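Local structure of teichoic acid D-alanine hydrolase (Staphylococcus aureus, 5ZH8) at residues A249-Q254 with N277-Y282; G332-A335 with N340-N343. The protein removes D-alanyl groups from wall teichoic acid and lipoteichoic acid as an esterase, affecting methicillin resistance, autolysis and cell wall structure. One frame throughout, in Å; residues are numbered along the deposited sequence.

Contact 1. Residues A249-Q254 with N277-Y282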
loop_
_atom_site.group_PDB
_atom_site.type_symbol
_atom_site.label_atom_id
_atom_site.label_comp_id
_atom_site.label_asym_id
_atom_site.label_seq_id
_atom_site.Cartn_x
_atom_site.Cartn_y
_atom_site.Cartn_z
ATOM N N ALA A 249 -3.665 24.216 -2.067
ATOM C CA ALA A 249 -2.339 24.819 -2.091
ATOM C C ALA A 249 -1.247 23.856 -2.518
ATOM O O ALA A 249 -1.376 22.642 -2.387
ATOM C CB ALA A 249 -2.008 25.419 -0.730
ATOM N N PHE A 250 -0.174 24.427 -3.051
ATOM C CA PHE A 250 1.041 23.681 -3.333
ATOM C C PHE A 250 1.759 23.432 -2.014
ATOM O O PHE A 250 1.640 24.213 -1.077
ATOM C CB PHE A 250 1.938 24.443 -4.319
ATOM C CG PHE A 250 1.411 24.461 -5.728
ATOM C CD1 PHE A 250 1.669 23.406 -6.588
ATOM C CD2 PHE A 250 0.653 25.524 -6.189
ATOM C CE1 PHE A 250 1.185 23.407 -7.885
ATOM C CE2 PHE A 250 0.164 25.537 -7.485
ATOM C CZ PHE A 250 0.429 24.475 -8.336
ATOM N N TYR A 251 2.503 22.333 -1.963
ATOM C CA TYR A 251 3.092 21.807 -0.723
ATOM C C TYR A 251 3.815 22.814 0.188
ATOM O O TYR A 251 3.781 22.665 1.411
ATOM C CB TYR A 251 4.048 20.655 -1.058
ATOM C CG TYR A 251 5.379 21.098 -1.631
ATOM C CD1 TYR A 251 5.501 21.456 -2.975
ATOM C CD2 TYR A 251 6.518 21.160 -0.833
ATOM C CE1 TYR A 251 6.718 21.866 -3.500
ATOM C CE2 TYR A 251 7.742 21.565 -1.350
ATOM C CZ TYR A 251 7.835 21.919 -2.683
ATOM O OH TYR A 251 9.051 22.317 -3.198
ATOM N N ASP A 252 4.469 23.820 -0.392
ATOM C CA ASP A 252 5.330 24.711 0.386
ATOM C C ASP A 252 4.758 26.111 0.629
ATOM O O ASP A 252 5.464 26.989 1.130
ATOM C CB ASP A 252 6.712 24.819 -0.273
ATOM C CG ASP A 252 7.818 25.174 0.722
ATOM O OD1 ASP A 252 7.724 24.789 1.911
ATOM O OD2 ASP A 252 8.789 25.851 0.312
ATOM N N GLU A 253 3.490 26.330 0.301
ATOM C CA GLU A 253 2.866 27.628 0.551
ATOM C C GLU A 253 2.692 27.852 2.059
ATOM O O GLU A 253 2.178 26.988 2.769
ATOM C CB GLU A 253 1.533 27.746 -0.196
ATOM C CG GLU A 253 1.672 27.660 -1.709
ATOM C CD GLU A 253 0.409 28.076 -2.449
ATOM O OE1 GLU A 253 -0.011 29.251 -2.345
ATOM O OE2 GLU A 253 -0.161 27.229 -3.163
ATOM N N GLN A 254 3.147 29.009 2.536
ATOM C CA GLN A 254 3.251 29.285 3.978
ATOM C C GLN A 254 1.918 29.305 4.712
ATOM O O GLN A 254 1.770 28.632 5.726
ATOM C CB GLN A 254 3.989 30.612 4.230
ATOM C CG GLN A 254 5.480 30.541 3.981
ATOM C CD GLN A 254 6.176 29.561 4.905
ATOM O OE1 GLN A 254 6.030 29.629 6.127
ATOM N NE2 GLN A 254 6.941 28.642 4.320
ATOM N N ASN A 277 9.526 14.156 0.106
ATOM C CA ASN A 277 10.905 14.591 -0.095
ATOM C C ASN A 277 11.224 14.961 -1.555
ATOM O O ASN A 277 12.376 15.274 -1.871
ATOM C CB ASN A 277 11.859 13.488 0.387
ATOM C CG ASN A 277 11.590 12.142 -0.271
ATOM O OD1 ASN A 277 10.612 11.965 -0.998
ATOM N ND2 ASN A 277 12.476 11.195 -0.040
ATOM N N ILE A 278 10.213 14.933 -2.426
ATOM C CA ILE A 278 10.413 15.114 -3.867
ATOM C C ILE A 278 9.362 16.016 -4.536
ATOM O O ILE A 278 9.287 16.089 -5.762
ATOM C CB ILE A 278 10.410 13.747 -4.592
ATOM C CG1 ILE A 278 9.107 12.987 -4.315
ATOM C CG2 ILE A 278 11.614 12.922 -4.172
ATOM C CD1 ILE A 278 8.934 11.722 -5.134
ATOM N N LEU A 279 8.565 16.718 -3.738
ATOM C CA LEU A 279 7.433 17.472 -4.267
ATOM C C LEU A 279 7.865 18.735 -5.019
ATOM O O LEU A 279 7.076 19.316 -5.773
ATOM C CB LEU A 279 6.455 17.808 -3.140
ATOM C CG LEU A 279 5.859 16.623 -2.361
ATOM C CD1 LEU A 279 4.817 17.131 -1.379
ATOM C CD2 LEU A 279 5.257 15.590 -3.303
ATOM N N ASP A 280 9.111 19.160 -4.822
ATOM C CA ASP A 280 9.696 20.254 -5.619
ATOM C C ASP A 280 9.854 19.916 -7.112
ATOM O O ASP A 280 9.883 20.814 -7.944
ATOM C CB ASP A 280 11.042 20.719 -5.025
ATOM C CG ASP A 280 12.058 19.592 -4.868
ATOM O OD1 ASP A 280 11.701 18.397 -5.028
ATOM O OD2 ASP A 280 13.228 19.913 -4.564
ATOM N N GLN A 281 9.939 18.627 -7.438
ATOM C CA GLN A 281 10.077 18.168 -8.820
ATOM C C GLN A 281 8.776 17.589 -9.388
ATOM O O GLN A 281 8.760 17.081 -10.510
ATOM C CB GLN A 281 11.189 17.113 -8.894
ATOM C CG GLN A 281 10.757 15.690 -8.542
ATOM C CD GLN A 281 11.859 14.855 -7.915
ATOM O OE1 GLN A 281 12.170 13.764 -8.388
ATOM N NE2 GLN A 281 12.451 15.364 -6.835
ATOM N N TYR A 282 7.692 17.666 -8.616
ATOM C CA TYR A 282 6.440 16.979 -8.949
ATOM C C TYR A 282 5.286 17.920 -9.301
ATOM O O TYR A 282 4.115 17.584 -9.087
ATOM C CB TYR A 282 6.040 16.032 -7.802
ATOM C CG TYR A 282 6.094 14.574 -8.194
ATOM C CD1 TYR A 282 5.024 13.976 -8.859
ATOM C CD2 TYR A 282 7.218 13.800 -7.926
ATOM C CE1 TYR A 282 5.071 12.647 -9.232
ATOM C CE2 TYR A 282 7.273 12.469 -8.297
ATOM C CZ TYR A 282 6.198 11.897 -8.950
ATOM O OH TYR A 282 6.256 10.573 -9.314
#

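Contact 2. Residues G332-A335 with N340-N343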
loop_
_atom_site.group_PDB
_atom_site.type_symbol
_atom_site.label_atom_id
_atom_site.label_comp_id
_atom_site.label_asym_id
_atom_site.label_seq_id
_atom_site.Cartn_x
_atom_site.Cartn_y
_atom_site.Cartn_z
ATOM N N GLY A 332 -6.291 13.455 -16.847
ATOM C CA GLY A 332 -6.056 13.234 -15.422
ATOM C C GLY A 332 -7.151 12.551 -14.621
ATOM O O GLY A 332 -7.043 12.471 -13.404
ATOM N N PHE A 333 -8.199 12.053 -15.274
ATOM C CA PHE A 333 -9.308 11.409 -14.548
ATOM C C PHE A 333 -10.063 10.395 -15.402
ATOM O O PHE A 333 -9.853 10.303 -16.607
ATOM C CB PHE A 333 -10.269 12.470 -14.017
ATOM C CG PHE A 333 -11.173 13.050 -15.066
ATOM C CD1 PHE A 333 -10.741 14.098 -15.885
ATOM C CD2 PHE A 333 -12.451 12.546 -15.244
ATOM C CE1 PHE A 333 -11.572 14.624 -16.856
ATOM C CE2 PHE A 333 -13.288 13.066 -16.221
ATOM C CZ PHE A 333 -12.846 14.106 -17.025
ATOM N N TYR A 334 -10.949 9.649 -14.758
ATOM C CA TYR A 334 -11.671 8.553 -15.398
ATOM C C TYR A 334 -13.145 8.869 -15.607
ATOM O O TYR A 334 -13.826 9.288 -14.684
ATOM C CB TYR A 334 -11.569 7.306 -14.526
ATOM C CG TYR A 334 -10.177 6.744 -14.404
ATOM C CD1 TYR A 334 -9.712 5.813 -15.316
ATOM C CD2 TYR A 334 -9.327 7.132 -13.365
ATOM C CE1 TYR A 334 -8.437 5.285 -15.214
ATOM C CE2 TYR A 334 -8.049 6.608 -13.255
ATOM C CZ TYR A 334 -7.612 5.684 -14.180
ATOM O OH TYR A 334 -6.349 5.151 -14.087
ATOM N N ALA A 335 -13.622 8.656 -16.829
ATOM C CA ALA A 335 -15.051 8.592 -17.108
ATOM C C ALA A 335 -15.419 7.126 -17.258
ATOM O O ALA A 335 -14.984 6.474 -18.203
ATOM C CB ALA A 335 -15.383 9.353 -18.376
ATOM N N ASN A 340 -17.752 8.894 -12.564
ATOM C CA ASN A 340 -16.445 9.469 -12.882
ATOM C C ASN A 340 -15.568 9.345 -11.643
ATOM O O ASN A 340 -16.044 9.508 -10.518
ATOM C CB ASN A 340 -16.555 10.944 -13.298
ATOM C CG ASN A 340 -17.067 11.124 -14.720
ATOM O OD1 ASN A 340 -17.602 10.194 -15.328
ATOM N ND2 ASN A 340 -16.910 12.332 -15.252
ATOM N N ARG A 341 -14.286 9.078 -11.856
ATOM C CA ARG A 341 -13.382 8.763 -10.769
ATOM C C ARG A 341 -12.075 9.552 -10.846
ATOM O O ARG A 341 -11.488 9.690 -11.919
ATOM C CB ARG A 341 -13.092 7.261 -10.786
ATOM C CG ARG A 341 -11.949 6.811 -9.893
ATOM C CD ARG A 341 -11.793 5.302 -9.967
ATOM N NE ARG A 341 -10.835 4.793 -8.984
ATOM C CZ ARG A 341 -9.515 4.748 -9.162
ATOM N NH1 ARG A 341 -8.969 5.193 -10.290
ATOM N NH2 ARG A 341 -8.736 4.262 -8.214
ATOM N N LEU A 342 -11.645 10.070 -9.697
ATOM C CA LEU A 342 -10.275 10.550 -9.511
ATOM C C LEU A 342 -9.646 9.793 -8.345
ATOM O O LEU A 342 -10.342 9.373 -7.420
ATOM C CB LEU A 342 -10.221 12.052 -9.216
ATOM C CG LEU A 342 -10.526 12.999 -10.371
ATOM C CD1 LEU A 342 -12.017 13.169 -10.550
ATOM C CD2 LEU A 342 -9.888 14.360 -10.146
ATOM N N ASN A 343 -8.331 9.623 -8.404
ATOM C CA ASN A 343 -7.608 8.947 -7.348
ATOM C C ASN A 343 -6.113 9.265 -7.402
ATOM O O ASN A 343 -5.517 9.301 -8.475
ATOM C CB ASN A 343 -7.827 7.434 -7.433
ATOM C CG ASN A 343 -7.083 6.685 -6.350
ATOM O OD1 ASN A 343 -7.572 6.525 -5.233
ATOM N ND2 ASN A 343 -5.901 6.208 -6.685
#

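Contact 1. Residues A249-Q254 with N277-Y282
Tyr251 lays one face of its phenol ring over Leu279 in a CH-pi contact, joining a type I beta turn (Phe250 to Glu253) to the loop between strands 272-273 and 288-290. The turn begins at the last residue of strand 248-250, an outer strand of a three-stranded antiparallel sheet. Leu279 CB lies 3.8 Å from the centroid of the Tyr251 ring and 15° off its normal, hence over the face. Asp252 CB lies over the opposite face, both CB atoms offset toward the rim.

With CG lodged between the backbone N and the carbonyl carbon (chi1 76°), the ring swings toward the loop, and Leu279 CD1 packs on Tyr251 CB at 3.6 Å. The two side chains run past each other in opposite directions, and both touch Tyr289 of strand 288-290. The phenol end of Tyr251 lies by Asp280 CB, its ring steeply inclined to the carboxylate.

Polar bonds lie within either segment or reach outside them. Glu253 N bonds to Phe250 O, and Asn287 ND2 to Leu279 O. Glu253 OE1 bonds Asn56 ND2; OE2 bonds Tyr236 OH and also takes the Phe250 N-H over 2.8 Å, at an N-H...O angle of 164° and on its anti side.

Contact 2. Residues G332-A335 with N340-N343
The amide nitrogen ND2 of Asn340 is gripped by two oxygens, Leu317 O and Tyr355 OH, and lies 3.8 Å from Phe333 CE2. Its partner OD1 accepts from Asn390 ND2 and rests 3.5 Å from Ala335 CA. Both ends of this buried amide are therefore satisfied, and its rotation is fixed; the Phe333 ring crosses it obliquely, the two planes 43° apart.

The backbones form an antiparallel beta hairpin inside the large sheet of the serine beta-lactamase and penicillin-binding-protein type fold, their short axes 4.7 Å apart. Tyr334 and Arg341 make its hydrogen-bonded pair: Tyr334 N donates to Arg341 O, and Arg341 N to Tyr334 O, each over 2.9 Å. Ala335 and Asn340 follow as a non-hydrogen-bonded pair, with their side chains on the opposite face.

On the face that carries Tyr334 and Arg341, the two side chains lie side by side and point the same way. CG of Arg341 is anti to its own backbone N (chi1 168°), and the chain stays extended as far as NE, which carries the guanidinium along the tyrosine. NH1 comes within 3.4 Å of Tyr334 CE2. The two planes are 61° apart, so this is not a stacked pair; Asn343 CB of the same strand covers one guanidinium face, offset toward the rim. Apolar packing completes the contact where Phe333 CB sits 3.7 Å from Leu342 CG.

Arg341 NE pairs with Glu372 in a salt bridge, and Ser268 and Thr269 of the second subunit pack on Arg341 and Tyr334. Tyr334 CE2 flanks the guanidinium at the guanidinium's own edge, near its plane, whereas the positive charge is probably balanced by Glu372.

Contact 1 and contact 2 have centres 23 Å apart and nearest atoms about 11 Å apart, so they do not touch. They belong to different sheets: residues 249-254 adjoin the three-stranded one, whereas strands 333-335 and 340-346 belong to the eight-stranded one. Tyr282, in the loop of contact 1, meets the ring of Phe346 at the far end of strand 340-346. Tyr282 OH also bonds Asp213, while Tyr211 touches Tyr334 of contact 2; these two residues match the second motif of this family. Phe131, which meets Phe333, directly follows the family's S-x-x-K box. Both contacts thus probably border the catalytic region. The second subunit packs on contact 2 alone.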